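PDB 3PSQ: sortase B from Streptococcus pyogenes, which takes part in pilus assembly as a class B sortase, probably acting as a cysteine transpeptidase that joins pilin proteins through an acyl-thioester intermediate. Local coordinates for residues Thr141-Ser146 and Asp196-Val201; Ala98-Phe103 and Ser188-Met193; Asn134-Ile139 and Glu161-Ile166. One frame throughout, in Å; residues are numbered along the deposited sequence.

Contact 1: Thr141-Ser146 and Asp196-Val201; sequences TDAFDS and DGRIIV
One face of the R198 guanidinium is met by the methyl of A143, whose CB stands 3.3 Å above the plane near the rim, while G197 O lies close to that plane and accepts a bond from R198 NH1 at 2.9 Å. The same A143 methyl rests on a face of the F144 ring, so it sits between two flat groups. At the ring's edge comes the carboxylate of D196, its plane turned 87° from the ring, with OD2 3.8 Å from F144 CE2. With CG of R198 set beside its own backbone N, it lies along the backbone of D142 and A143; the bend at chi2 (-75°) then turns the rest of the chain toward the A143 methyl.

Next to these groups the backbones pair as antiparallel strands. T141 and R198 form a hydrogen-bonded pair, with T141 N to R198 O nearly straight at 178° and R198 N to T141 O at 2.7 Å. Past the bridge of D142 with G197, A143 N donates to D196 O. The chain then leaves the sheet in a type I turn from D142 to D145, and D142 OD1 accepts from F144 N as an Asx turn. T141 OG1 donates to D145 OD2 at 2.6 Å, tying the turn back to the strand. R198 also touches C190, and the pair is characteristic of the sortase active site, where this arginine is predicted to stabilise the transition state.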
ATOM      1  N   THR A 141      -1.579 -14.083   1.200  1.00 49.29           N
ATOM      2  CA  THR A 141      -0.424 -14.600   1.847  1.00 48.85           C
ATOM      3  C   THR A 141      -0.736 -14.524   3.329  1.00 48.65           C
ATOM      4  O   THR A 141      -1.894 -14.371   3.707  1.00 48.12           O
ATOM      5  CB  THR A 141       0.835 -13.805   1.414  1.00 48.36           C
ATOM      6  OG1 THR A 141       1.965 -14.422   1.984  1.00 49.68           O
ATOM      7  CG2 THR A 141       0.793 -12.349   1.869  1.00 48.25           C
ATOM      8  N   ASP A 142       0.271 -14.681   4.176  1.00 49.09           N
ATOM      9  CA  ASP A 142       0.022 -14.524   5.608  1.00 49.36           C
ATOM     10  C   ASP A 142       1.080 -13.627   6.254  1.00 48.50           C
ATOM     11  O   ASP A 142       2.017 -13.160   5.566  1.00 49.12           O
ATOM     12  CB  ASP A 142      -0.081 -15.881   6.283  1.00 48.65           C
ATOM     13  CG  ASP A 142       1.198 -16.648   6.214  1.00 50.32           C
ATOM     14  OD1 ASP A 142       2.281 -16.042   6.249  1.00 50.75           O
ATOM     15  OD2 ASP A 142       1.122 -17.884   6.147  1.00 54.20           O
ATOM     16  N   ALA A 143       0.930 -13.392   7.555  1.00 47.45           N
ATOM     17  CA  ALA A 143       1.784 -12.468   8.300  1.00 46.39           C
ATOM     18  C   ALA A 143       3.259 -12.843   8.185  1.00 46.73           C
ATOM     19  O   ALA A 143       4.126 -12.022   8.467  1.00 46.03           O
ATOM     20  CB  ALA A 143       1.361 -12.427   9.782  1.00 45.83           C
ATOM     21  N   PHE A 144       3.539 -14.073   7.738  1.00 46.87           N
ATOM     22  CA  PHE A 144       4.901 -14.593   7.786  1.00 47.71           C
ATOM     23  C   PHE A 144       5.518 -14.759   6.442  1.00 48.42           C
ATOM     24  O   PHE A 144       6.526 -15.436   6.327  1.00 49.32           O
ATOM     25  CB  PHE A 144       4.994 -15.887   8.629  1.00 47.16           C
ATOM     26  CG  PHE A 144       4.439 -15.703  10.005  1.00 47.32           C
ATOM     27  CD1 PHE A 144       5.199 -15.083  11.014  1.00 46.35           C
ATOM     28  CD2 PHE A 144       3.105 -16.026  10.265  1.00 45.48           C
ATOM     29  CE1 PHE A 144       4.634 -14.823  12.250  1.00 45.00           C
ATOM     30  CE2 PHE A 144       2.551 -15.791  11.498  1.00 43.10           C
ATOM     31  CZ  PHE A 144       3.305 -15.180  12.489  1.00 44.18           C
ATOM     32  N   ASP A 145       4.907 -14.127   5.429  1.00 48.50           N
ATOM     33  CA  ASP A 145       5.502 -13.998   4.103  1.00 47.73           C
ATOM     34  C   ASP A 145       6.974 -13.571   4.165  1.00 47.87           C
ATOM     35  O   ASP A 145       7.307 -12.517   4.709  1.00 46.64           O
ATOM     36  CB  ASP A 145       4.716 -12.995   3.261  1.00 47.49           C
ATOM     37  CG  ASP A 145       5.067 -13.090   1.789  1.00 47.16           C
ATOM     38  OD1 ASP A 145       6.249 -12.855   1.453  1.00 45.76           O
ATOM     39  OD2 ASP A 145       4.172 -13.409   0.975  1.00 45.54           O
ATOM     40  N   SER A 146       7.840 -14.419   3.620  1.00 48.28           N
ATOM     41  CA  SER A 146       9.295 -14.222   3.736  1.00 48.79           C
ATOM     42  C   SER A 146       9.872 -13.091   2.864  1.00 48.80           C
ATOM     43  O   SER A 146      11.069 -12.798   2.930  1.00 49.62           O
ATOM     44  CB  SER A 146      10.026 -15.522   3.443  1.00 48.30           C
ATOM     45  OG  SER A 146       9.867 -15.859   2.069  1.00 51.36           O
ATOM     46  N   ASP A 196      -3.826 -16.046  10.032  1.00 55.82           N
ATOM     47  CA  ASP A 196      -2.775 -15.014   9.975  1.00 53.42           C
ATOM     48  C   ASP A 196      -2.777 -14.320   8.624  1.00 51.39           C
ATOM     49  O   ASP A 196      -1.758 -13.798   8.184  1.00 50.49           O
ATOM     50  CB  ASP A 196      -1.409 -15.655  10.228  1.00 53.34           C
ATOM     51  CG  ASP A 196      -1.353 -16.329  11.580  1.00 52.99           C
ATOM     52  OD1 ASP A 196      -1.819 -15.731  12.568  1.00 53.68           O
ATOM     53  OD2 ASP A 196      -0.849 -17.447  11.677  1.00 54.26           O
ATOM     54  N   GLY A 197      -3.951 -14.323   7.989  1.00 49.40           N
ATOM     55  CA  GLY A 197      -4.060 -14.032   6.581  1.00 47.01           C
ATOM     56  C   GLY A 197      -3.739 -12.598   6.289  1.00 45.76           C
ATOM     57  O   GLY A 197      -4.073 -11.713   7.105  1.00 44.81           O
ATOM     58  N   ARG A 198      -3.057 -12.369   5.154  1.00 44.35           N
ATOM     59  CA  ARG A 198      -2.799 -10.990   4.682  1.00 44.40           C
ATOM     60  C   ARG A 198      -3.221 -10.839   3.227  1.00 44.01           C
ATOM     61  O   ARG A 198      -3.057 -11.752   2.424  1.00 44.75           O
ATOM     62  CB  ARG A 198      -1.333 -10.546   4.864  1.00 43.27           C
ATOM     63  CG  ARG A 198      -0.784 -10.567   6.282  1.00 42.41           C
ATOM     64  CD  ARG A 198      -1.301  -9.425   7.127  1.00 40.97           C
ATOM     65  NE  ARG A 198      -0.776  -9.457   8.496  1.00 42.73           N
ATOM     66  CZ  ARG A 198      -1.387 -10.018   9.540  1.00 45.92           C
ATOM     67  NH1 ARG A 198      -2.570 -10.614   9.379  1.00 49.30           N
ATOM     68  NH2 ARG A 198      -0.845  -9.969  10.770  1.00 46.09           N
ATOM     69  N   ILE A 199      -3.776  -9.688   2.894  1.00 43.28           N
ATOM     70  CA  ILE A 199      -4.003  -9.395   1.505  1.00 43.58           C
ATOM     71  C   ILE A 199      -3.006  -8.332   1.012  1.00 43.78           C
ATOM     72  O   ILE A 199      -2.716  -7.367   1.723  1.00 43.17           O
ATOM     73  CB  ILE A 199      -5.478  -8.953   1.224  1.00 43.12           C
ATOM     74  CG1 ILE A 199      -5.674  -8.746  -0.276  1.00 43.03           C
ATOM     75  CG2 ILE A 199      -5.830  -7.712   2.041  1.00 42.11           C
ATOM     76  CD1 ILE A 199      -7.119  -8.584  -0.715  1.00 43.98           C
ATOM     77  N   ILE A 200      -2.497  -8.504  -0.210  1.00 44.29           N
ATOM     78  CA  ILE A 200      -1.674  -7.468  -0.824  1.00 44.29           C
ATOM     79  C   ILE A 200      -2.204  -7.181  -2.231  1.00 45.36           C
ATOM     80  O   ILE A 200      -2.415  -8.116  -3.009  1.00 45.06           O
ATOM     81  CB  ILE A 200      -0.183  -7.909  -0.948  1.00 44.28           C
ATOM     82  CG1 ILE A 200       0.382  -8.301   0.424  1.00 45.33           C
ATOM     83  CG2 ILE A 200       0.644  -6.817  -1.602  1.00 42.71           C
ATOM     84  CD1 ILE A 200       1.820  -8.804   0.422  1.00 44.14           C
ATOM     85  N   VAL A 201      -2.432  -5.902  -2.527  1.00 45.82           N
ATOM     86  CA  VAL A 201      -2.652  -5.407  -3.872  1.00 47.09           C
ATOM     87  C   VAL A 201      -1.390  -4.655  -4.301  1.00 48.34           C
ATOM     88  O   VAL A 201      -0.966  -3.663  -3.667  1.00 48.34           O
ATOM     89  CB  VAL A 201      -3.849  -4.458  -3.958  1.00 46.95           C
ATOM     90  CG1 VAL A 201      -3.934  -3.813  -5.358  1.00 48.22           C
ATOM     91  CG2 VAL A 201      -5.162  -5.200  -3.644  1.00 46.92           C
TER

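Contact 2: Ala98-Phe103 and Ser188-Met193. With ZN (zinc ion), chain L; EDO (1,2-ethanediol), chain E.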
ATOM      1  N   ALA A  98      -7.255  -0.223  11.579  1.00 39.04           N
ATOM      2  CA  ALA A  98      -7.204   0.657  10.430  1.00 39.52           C
ATOM      3  C   ALA A  98      -7.472  -0.070   9.108  1.00 40.23           C
ATOM      4  O   ALA A  98      -8.008   0.515   8.174  1.00 40.77           O
ATOM      5  CB  ALA A  98      -5.890   1.400  10.354  1.00 39.61           C
ATOM      6  N   GLY A  99      -7.096  -1.338   9.027  1.00 40.61           N
ATOM      7  CA  GLY A  99      -7.311  -2.088   7.817  1.00 40.96           C
ATOM      8  C   GLY A  99      -8.795  -2.349   7.627  1.00 41.85           C
ATOM      9  O   GLY A  99      -9.334  -2.124   6.527  1.00 41.32           O
ATOM     10  N   ASN A 100      -9.452  -2.857   8.682  1.00 40.71           N
ATOM     11  CA  ASN A 100     -10.895  -3.017   8.681  1.00 40.62           C
ATOM     12  C   ASN A 100     -11.625  -1.691   8.445  1.00 40.00           C
ATOM     13  O   ASN A 100     -12.581  -1.656   7.706  1.00 40.28           O
ATOM     14  CB  ASN A 100     -11.389  -3.665   9.988  1.00 41.41           C
ATOM     15  CG  ASN A 100     -11.360  -5.198   9.935  1.00 42.61           C
ATOM     16  OD1 ASN A 100     -12.326  -5.824   9.525  1.00 43.63           O
ATOM     17  ND2 ASN A 100     -10.247  -5.798  10.358  1.00 42.14           N
ATOM     18  N   VAL A 101     -11.162  -0.603   9.044  1.00 39.39           N
ATOM     19  CA  VAL A 101     -11.832   0.687   8.860  1.00 39.03           C
ATOM     20  C   VAL A 101     -11.594   1.342   7.467  1.00 40.36           C
ATOM     21  O   VAL A 101     -12.541   1.863   6.853  1.00 39.39           O
ATOM     22  CB  VAL A 101     -11.494   1.664   9.998  1.00 38.71           C
ATOM     23  CG1 VAL A 101     -12.164   3.035   9.772  1.00 37.80           C
ATOM     24  CG2 VAL A 101     -11.937   1.049  11.386  1.00 38.50           C
ATOM     25  N   MET A 102     -10.350   1.279   6.960  1.00 40.45           N
ATOM     26  CA  MET A 102      -9.981   2.045   5.778  0.50 40.74           C
ATOM     27  C   MET A 102      -9.731   1.231   4.506  1.00 40.65           C
ATOM     28  O   MET A 102     -10.007   1.710   3.401  1.00 41.27           O
ATOM     29  CB  MET A 102      -8.804   2.972   6.087  0.50 40.62           C
ATOM     30  CG  MET A 102      -9.082   3.905   7.253  0.50 41.36           C
ATOM     31  SD  MET A 102      -7.602   4.714   7.911  0.50 40.24           S
ATOM     32  CE  MET A 102      -7.238   5.847   6.568  0.50 43.06           C
ATOM     33  N   PHE A 103      -9.238   0.009   4.671  1.00 40.12           N
ATOM     34  CA  PHE A 103      -8.889  -0.884   3.572  1.00 39.29           C
ATOM     35  C   PHE A 103      -9.853  -2.060   3.490  1.00 39.96           C
ATOM     36  O   PHE A 103      -9.459  -3.133   3.056  1.00 39.69           O
ATOM     37  CB  PHE A 103      -7.453  -1.449   3.765  1.00 38.63           C
ATOM     38  CG  PHE A 103      -6.306  -0.533   3.256  1.00 36.29           C
ATOM     39  CD1 PHE A 103      -6.548   0.612   2.536  1.00 35.80           C
ATOM     40  CD2 PHE A 103      -4.960  -0.899   3.463  1.00 37.17           C
ATOM     41  CE1 PHE A 103      -5.462   1.428   2.034  1.00 35.22           C
ATOM     42  CE2 PHE A 103      -3.883  -0.091   3.009  1.00 35.19           C
ATOM     43  CZ  PHE A 103      -4.145   1.065   2.279  1.00 33.49           C
ATOM     44  N   SER A 188      -1.578  -3.139   1.671  1.00 41.50           N
ATOM     45  CA  SER A 188      -1.777  -4.379   2.401  1.00 41.53           C
ATOM     46  C   SER A 188      -2.446  -4.196   3.783  1.00 42.08           C
ATOM     47  O   SER A 188      -2.261  -3.175   4.476  1.00 41.90           O
ATOM     48  CB  SER A 188      -0.409  -5.050   2.596  1.00 41.36           C
ATOM     49  OG  SER A 188      -0.547  -6.370   3.084  1.00 41.41           O
ATOM     50  N   THR A 189      -3.185  -5.225   4.188  1.00 42.42           N
ATOM     51  CA  THR A 189      -3.641  -5.340   5.536  1.00 43.03           C
ATOM     52  C   THR A 189      -3.951  -6.809   5.836  1.00 44.07           C
ATOM     53  O   THR A 189      -3.563  -7.694   5.075  1.00 43.32           O
ATOM     54  CB  THR A 189      -4.834  -4.367   5.842  1.00 43.30           C
ATOM     55  OG1 THR A 189      -5.103  -4.398   7.246  1.00 42.37           O
ATOM     56  CG2 THR A 189      -6.069  -4.718   5.036  1.00 39.14           C
ATOM     57  N   CYS A 190      -4.617  -7.062   6.963  1.00 45.59           N
ATOM     58  CA  CYS A 190      -5.032  -8.415   7.303  1.00 47.02           C
ATOM     59  C   CYS A 190      -6.226  -8.904   6.472  1.00 48.82           C
ATOM     60  O   CYS A 190      -6.938  -8.138   5.837  1.00 47.56           O
ATOM     61  CB  CYS A 190      -5.390  -8.497   8.779  1.00 46.24           C
ATOM     62  SG  CYS A 190      -6.742  -7.399   9.255  1.00 44.64           S
ATOM     63  N   GLU A 191      -6.427 -10.209   6.488  1.00 51.93           N
ATOM     64  CA  GLU A 191      -7.648 -10.781   5.975  1.00 55.62           C
ATOM     65  C   GLU A 191      -8.135 -11.752   7.056  1.00 56.95           C
ATOM     66  O   GLU A 191      -7.717 -12.908   7.080  1.00 57.51           O
ATOM     67  CB  GLU A 191      -7.367 -11.475   4.641  1.00 55.87           C
ATOM     68  CG  GLU A 191      -8.588 -11.840   3.831  1.00 59.85           C
ATOM     69  CD  GLU A 191      -8.317 -11.721   2.341  1.00 66.33           C
ATOM     70  OE1 GLU A 191      -7.172 -12.054   1.917  1.00 67.10           O
ATOM     71  OE2 GLU A 191      -9.245 -11.292   1.593  1.00 68.86           O
ATOM     72  N   ASP A 192      -8.992 -11.270   7.960  1.00 58.98           N
ATOM     73  CA  ASP A 192      -9.391 -12.037   9.168  1.00 60.86           C
ATOM     74  C   ASP A 192     -10.179 -13.334   8.929  1.00 62.62           C
ATOM     75  O   ASP A 192     -10.552 -14.001   9.899  1.00 63.28           O
ATOM     76  CB  ASP A 192     -10.193 -11.180  10.157  1.00 60.17           C
ATOM     77  CG  ASP A 192      -9.466  -9.923  10.567  1.00 60.42           C
ATOM     78  OD1 ASP A 192      -8.261  -9.984  10.947  1.00 56.43           O
ATOM     79  OD2 ASP A 192     -10.115  -8.858  10.495  1.00 59.93           O
ATOM     80  N   MET A 193     -10.450 -13.690   7.672  1.00 63.97           N
ATOM     81  CA  MET A 193     -11.114 -14.972   7.461  0.50 64.95           C
ATOM     82  C   MET A 193     -10.152 -16.140   7.307  1.00 65.10           C
ATOM     83  O   MET A 193     -10.568 -17.271   7.481  1.00 66.08           O
ATOM     84  CB  MET A 193     -12.115 -14.928   6.305  0.50 65.28           C
ATOM     85  CG  MET A 193     -13.324 -14.004   6.555  0.50 66.99           C
ATOM     86  SD  MET A 193     -14.380 -14.473   7.969  0.50 71.10           S
ATOM     87  CE  MET A 193     -13.983 -13.201   9.179  0.50 70.61           C
TER
HETATM   88 ZN    ZN L 316      -7.331  -8.292  11.250  0.80 33.51          ZN
HETATM   89  C1  EDO E 240      -9.589  -5.467   5.719  1.00 43.78           C
HETATM   90  O1  EDO E 240     -10.492  -6.186   6.556  1.00 45.77           O
HETATM   91  C2  EDO E 240      -9.464  -6.162   4.357  1.00 42.08           C
HETATM   92  O2  EDO E 240      -9.419  -7.606   4.448  1.00 41.81           O
HETATM   93  O   HOH W   1     -12.597  -8.475   8.547  1.00 60.39           O
HETATM   94  O   HOH W   2      -5.666  -9.396  12.331  1.00 41.99           O
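N100 reaches from helix 96-102 across to D192. Its CB leaves the helix beside the other segment, and chi1 of -87° swings the amide round toward the loop after strand 184-190. CG then lies over O1 of a bound 1,2-ethanediol, a molecule probably left from crystallisation. At the tip, ND2 donates to D192 OD2 over 3.1 Å with an angle of 175°, and amide and carboxylate are nearly coplanar, 6° apart. ND2 also donates to H96 O, one turn back in the helix, which helps to fix the rotation of the amide. The other branch, OD1, is linked to the same D192 OD2 through a water that lies 2.8 Å from OD1.

The second carboxylate oxygen, D192 OD1, binds a zinc ion together with C190 SG, at 2.3 Å from the metal, a water and H96. This places the contact in the active site of the sortase beta-barrel fold, where C190 is predicted to carry the acyl-thioester; a metal held by its sulfur would probably hinder that role. N100 is thus a second-shell residue that orients a zinc ligand.

Deeper in, the helix comes close to the strand at G99, where CA lies 3.2 Å from T189 OG1. That hydroxyl is hydrogen-bonded to A94 O. F103, just past the helix, sets its CB 3.8 Å from T189 CG2, while its ring turns an edge to S188 O, with CD2 3.7 Å from that oxygen.

Contact 3: Asn134-Ile139 and Glu161-Ile166. With ZN (zinc ion), chain O.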
ATOM      1  N   ASN A 134       0.162   1.140 -11.895  1.00 50.17           N
ATOM      2  CA  ASN A 134      -0.598   0.148 -12.657  1.00 50.41           C
ATOM      3  C   ASN A 134      -0.705  -1.187 -11.871  1.00 50.14           C
ATOM      4  O   ASN A 134       0.306  -1.863 -11.659  1.00 49.80           O
ATOM      5  CB  ASN A 134       0.101  -0.130 -14.017  1.00 51.01           C
ATOM      6  CG  ASN A 134       0.282   1.127 -14.869  1.00 52.34           C
ATOM      7  OD1 ASN A 134      -0.696   1.791 -15.222  1.00 56.90           O
ATOM      8  ND2 ASN A 134       1.529   1.453 -15.205  1.00 49.56           N
ATOM      9  N   ILE A 135      -1.909  -1.580 -11.474  1.00 49.46           N
ATOM     10  CA  ILE A 135      -2.098  -2.778 -10.653  1.00 49.43           C
ATOM     11  C   ILE A 135      -1.877  -4.055 -11.460  1.00 49.90           C
ATOM     12  O   ILE A 135      -2.417  -4.192 -12.563  1.00 50.38           O
ATOM     13  CB  ILE A 135      -3.539  -2.807 -10.025  1.00 49.50           C
ATOM     14  CG1 ILE A 135      -3.802  -1.522  -9.219  1.00 48.97           C
ATOM     15  CG2 ILE A 135      -3.767  -4.102  -9.216  1.00 47.69           C
ATOM     16  CD1 ILE A 135      -5.246  -1.341  -8.765  1.00 49.01           C
ATOM     17  N   PHE A 136      -1.108  -5.005 -10.940  1.00 49.05           N
ATOM     18  CA  PHE A 136      -0.949  -6.258 -11.678  1.00 49.30           C
ATOM     19  C   PHE A 136      -1.224  -7.517 -10.870  1.00 49.60           C
ATOM     20  O   PHE A 136      -1.295  -8.577 -11.447  1.00 51.17           O
ATOM     21  CB  PHE A 136       0.425  -6.361 -12.361  1.00 49.23           C
ATOM     22  CG  PHE A 136       1.585  -6.426 -11.409  1.00 48.59           C
ATOM     23  CD1 PHE A 136       2.026  -7.642 -10.915  1.00 48.18           C
ATOM     24  CD2 PHE A 136       2.236  -5.270 -11.018  1.00 46.82           C
ATOM     25  CE1 PHE A 136       3.099  -7.703 -10.022  1.00 48.29           C
ATOM     26  CE2 PHE A 136       3.322  -5.316 -10.133  1.00 47.08           C
ATOM     27  CZ  PHE A 136       3.754  -6.524  -9.643  1.00 47.74           C
ATOM     28  N   ALA A 137      -1.391  -7.423  -9.549  1.00 49.29           N
ATOM     29  CA  ALA A 137      -1.664  -8.628  -8.752  1.00 48.54           C
ATOM     30  C   ALA A 137      -2.470  -8.354  -7.492  1.00 48.52           C
ATOM     31  O   ALA A 137      -2.314  -7.314  -6.852  1.00 48.03           O
ATOM     32  CB  ALA A 137      -0.359  -9.338  -8.383  1.00 48.90           C
ATOM     33  N   CYS A 138      -3.325  -9.315  -7.149  1.00 48.44           N
ATOM     34  CA  CYS A 138      -3.939  -9.401  -5.835  1.00 48.54           C
ATOM     35  C   CYS A 138      -3.439 -10.671  -5.181  1.00 48.68           C
ATOM     36  O   CYS A 138      -3.634 -11.766  -5.716  1.00 48.64           O
ATOM     37  CB  CYS A 138      -5.451  -9.498  -5.987  1.00 49.11           C
ATOM     38  SG  CYS A 138      -6.331  -9.440  -4.424  1.00 48.59           S
ATOM     39  N   ILE A 139      -2.816 -10.542  -4.017  1.00 48.62           N
ATOM     40  CA  ILE A 139      -2.090 -11.657  -3.373  1.00 48.49           C
ATOM     41  C   ILE A 139      -2.743 -12.119  -2.063  1.00 49.09           C
ATOM     42  O   ILE A 139      -3.211 -11.296  -1.258  1.00 48.81           O
ATOM     43  CB  ILE A 139      -0.639 -11.192  -3.079  1.00 48.51           C
ATOM     44  CG1 ILE A 139       0.100 -10.864  -4.387  1.00 49.95           C
ATOM     45  CG2 ILE A 139       0.128 -12.168  -2.175  1.00 48.65           C
ATOM     46  CD1 ILE A 139       1.183  -9.814  -4.242  1.00 51.84           C
ATOM     47  N   GLU A 161      12.750 -13.487  -8.962  1.00 58.90           N
ATOM     48  CA  GLU A 161      12.321 -14.144  -7.711  1.00 59.17           C
ATOM     49  C   GLU A 161      11.116 -13.366  -7.123  1.00 57.91           C
ATOM     50  O   GLU A 161      10.172 -13.954  -6.604  1.00 57.54           O
ATOM     51  CB  GLU A 161      13.476 -14.349  -6.686  1.00 59.49           C
ATOM     52  CG  GLU A 161      13.044 -14.589  -5.175  1.00 64.45           C
ATOM     53  CD  GLU A 161      13.051 -16.070  -4.654  1.00 69.91           C
ATOM     54  OE1 GLU A 161      12.728 -17.031  -5.423  1.00 71.23           O
ATOM     55  OE2 GLU A 161      13.356 -16.266  -3.439  1.00 67.81           O
ATOM     56  N   PHE A 162      11.160 -12.045  -7.228  1.00 56.97           N
ATOM     57  CA  PHE A 162      10.090 -11.169  -6.777  1.00 56.02           C
ATOM     58  C   PHE A 162       8.792 -11.474  -7.524  1.00 55.78           C
ATOM     59  O   PHE A 162       7.746 -11.720  -6.911  1.00 56.12           O
ATOM     60  CB  PHE A 162      10.530  -9.717  -6.973  1.00 55.53           C
ATOM     61  CG  PHE A 162       9.468  -8.692  -6.691  1.00 55.28           C
ATOM     62  CD1 PHE A 162       9.081  -8.398  -5.377  1.00 57.31           C
ATOM     63  CD2 PHE A 162       8.892  -7.971  -7.736  1.00 54.91           C
ATOM     64  CE1 PHE A 162       8.100  -7.421  -5.101  1.00 54.78           C
ATOM     65  CE2 PHE A 162       7.929  -6.998  -7.490  1.00 55.77           C
ATOM     66  CZ  PHE A 162       7.524  -6.720  -6.160  1.00 57.30           C
ATOM     67  N   LEU A 163       8.849 -11.502  -8.843  1.00 54.96           N
ATOM     68  CA  LEU A 163       7.640 -11.732  -9.622  1.00 54.66           C
ATOM     69  C   LEU A 163       7.105 -13.160  -9.502  1.00 55.19           C
ATOM     70  O   LEU A 163       5.895 -13.367  -9.500  1.00 55.35           O
ATOM     71  CB  LEU A 163       7.844 -11.328 -11.077  1.00 54.69           C
ATOM     72  CG  LEU A 163       7.985  -9.821 -11.344  1.00 52.78           C
ATOM     73  CD1 LEU A 163       8.272  -9.620 -12.796  1.00 53.14           C
ATOM     74  CD2 LEU A 163       6.706  -9.081 -10.949  1.00 48.56           C
ATOM     75  N   ASN A 164       7.979 -14.146  -9.349  1.00 55.12           N
ATOM     76  CA  ASN A 164       7.526 -15.529  -9.190  0.50 55.87           C
ATOM     77  C   ASN A 164       6.974 -15.799  -7.798  1.00 55.77           C
ATOM     78  O   ASN A 164       6.049 -16.613  -7.626  1.00 55.73           O
ATOM     79  CB  ASN A 164       8.643 -16.548  -9.508  0.50 56.34           C
ATOM     80  CG  ASN A 164       8.138 -18.011  -9.490  0.50 58.10           C
ATOM     81  OD1 ASN A 164       6.973 -18.268  -9.146  0.50 60.68           O
ATOM     82  ND2 ASN A 164       9.007 -18.957  -9.857  0.50 59.15           N
ATOM     83  N   HIS A 165       7.575 -15.154  -6.800  1.00 56.07           N
ATOM     84  CA  HIS A 165       7.079 -15.219  -5.442  1.00 56.22           C
ATOM     85  C   HIS A 165       5.642 -14.716  -5.408  1.00 56.07           C
ATOM     86  O   HIS A 165       4.762 -15.341  -4.806  1.00 56.47           O
ATOM     87  CB  HIS A 165       7.918 -14.338  -4.516  1.00 56.97           C
ATOM     88  CG  HIS A 165       7.454 -14.359  -3.093  1.00 56.66           C
ATOM     89  ND1 HIS A 165       7.871 -15.310  -2.195  1.00 58.02           N
ATOM     90  CD2 HIS A 165       6.598 -13.560  -2.421  1.00 55.73           C
ATOM     91  CE1 HIS A 165       7.310 -15.083  -1.020  1.00 57.23           C
ATOM     92  NE2 HIS A 165       6.532 -14.027  -1.131  1.00 54.99           N
ATOM     93  N   ILE A 166       5.424 -13.578  -6.051  1.00 56.04           N
ATOM     94  CA  ILE A 166       4.113 -12.946  -6.133  1.00 56.25           C
ATOM     95  C   ILE A 166       3.143 -13.827  -6.920  1.00 57.68           C
ATOM     96  O   ILE A 166       2.100 -14.214  -6.403  1.00 57.44           O
ATOM     97  CB  ILE A 166       4.209 -11.546  -6.785  1.00 55.51           C
ATOM     98  CG1 ILE A 166       4.826 -10.546  -5.815  1.00 53.08           C
ATOM     99  CG2 ILE A 166       2.843 -11.086  -7.285  1.00 54.72           C
ATOM    100  CD1 ILE A 166       5.246  -9.248  -6.498  1.00 50.24           C
TER
HETATM  101 ZN    ZN O 324       9.034 -16.852  -2.402  1.00 71.15          ZN
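Helix 159-167 packs against the long strand 130-142 of the sortase sheet, and I166 is the side chain that ties the two together. Its CG2 lies 3.7 Å from I139 CD1 and 3.8 Å from A137 CB, touching two strand residues with one methyl. Chi1 of -74° sets that branch opposite the backbone N of I166 and aims it at the strand. I139 comes to meet it through CG1 and the terminal CD1, which also approaches I166 CG1.

Further back along the strand, the F136 ring, its CG lodged between the backbone N and the carbonyl carbon (chi1 65°), reaches out to the helix. Its CE1 meets L163 CD2 at 4.0 Å, the two side chains crossing at about a right angle, and I166 CG2 stands a little farther from the same ring atom at 4.4 Å. F136 and A137 both face I202 of strand 197-205, a classic beta bulge, and both point toward the helix, where regular strand neighbours would point to opposite faces. I202 also touches I139 and F162, so strand 197-205 adds to this apolar layer.

Across the strand and helix no hydrogen bond forms. The axes of the two segments approach to 10.6 Å at their closest, with their N-to-C directions 52° apart, the gap being bridged by these hydrocarbon groups. On the helix, H165 binds a zinc ion through ND1 at 1.9 Å, while its NE2 is hydrogen-bonded to D145 OD1.

Overall arrangement
All three contacts reach one mixed sheet of the sortase domain, contacts 2 and 3 each adding a helix. Contacts 1 and 2 have centres 11 Å apart and meet on neighbouring strands 184-190 and 197-205, where I199 O and S188 OG probably share a hydrogen bond. Contacts 1 and 3 have centres 13 Å apart and both use strand 130-142. Contacts 2 and 3 do not touch, their centres being 19 Å apart. Along the chain, contact 3 nests inside the loop closed by contact 2, whereas contact 1 crosses both. The pairing of strands 184-190 and 197-205 brings C190 beside R198, both predicted active-site residues, while contact 3 attaches a helix farther from that site.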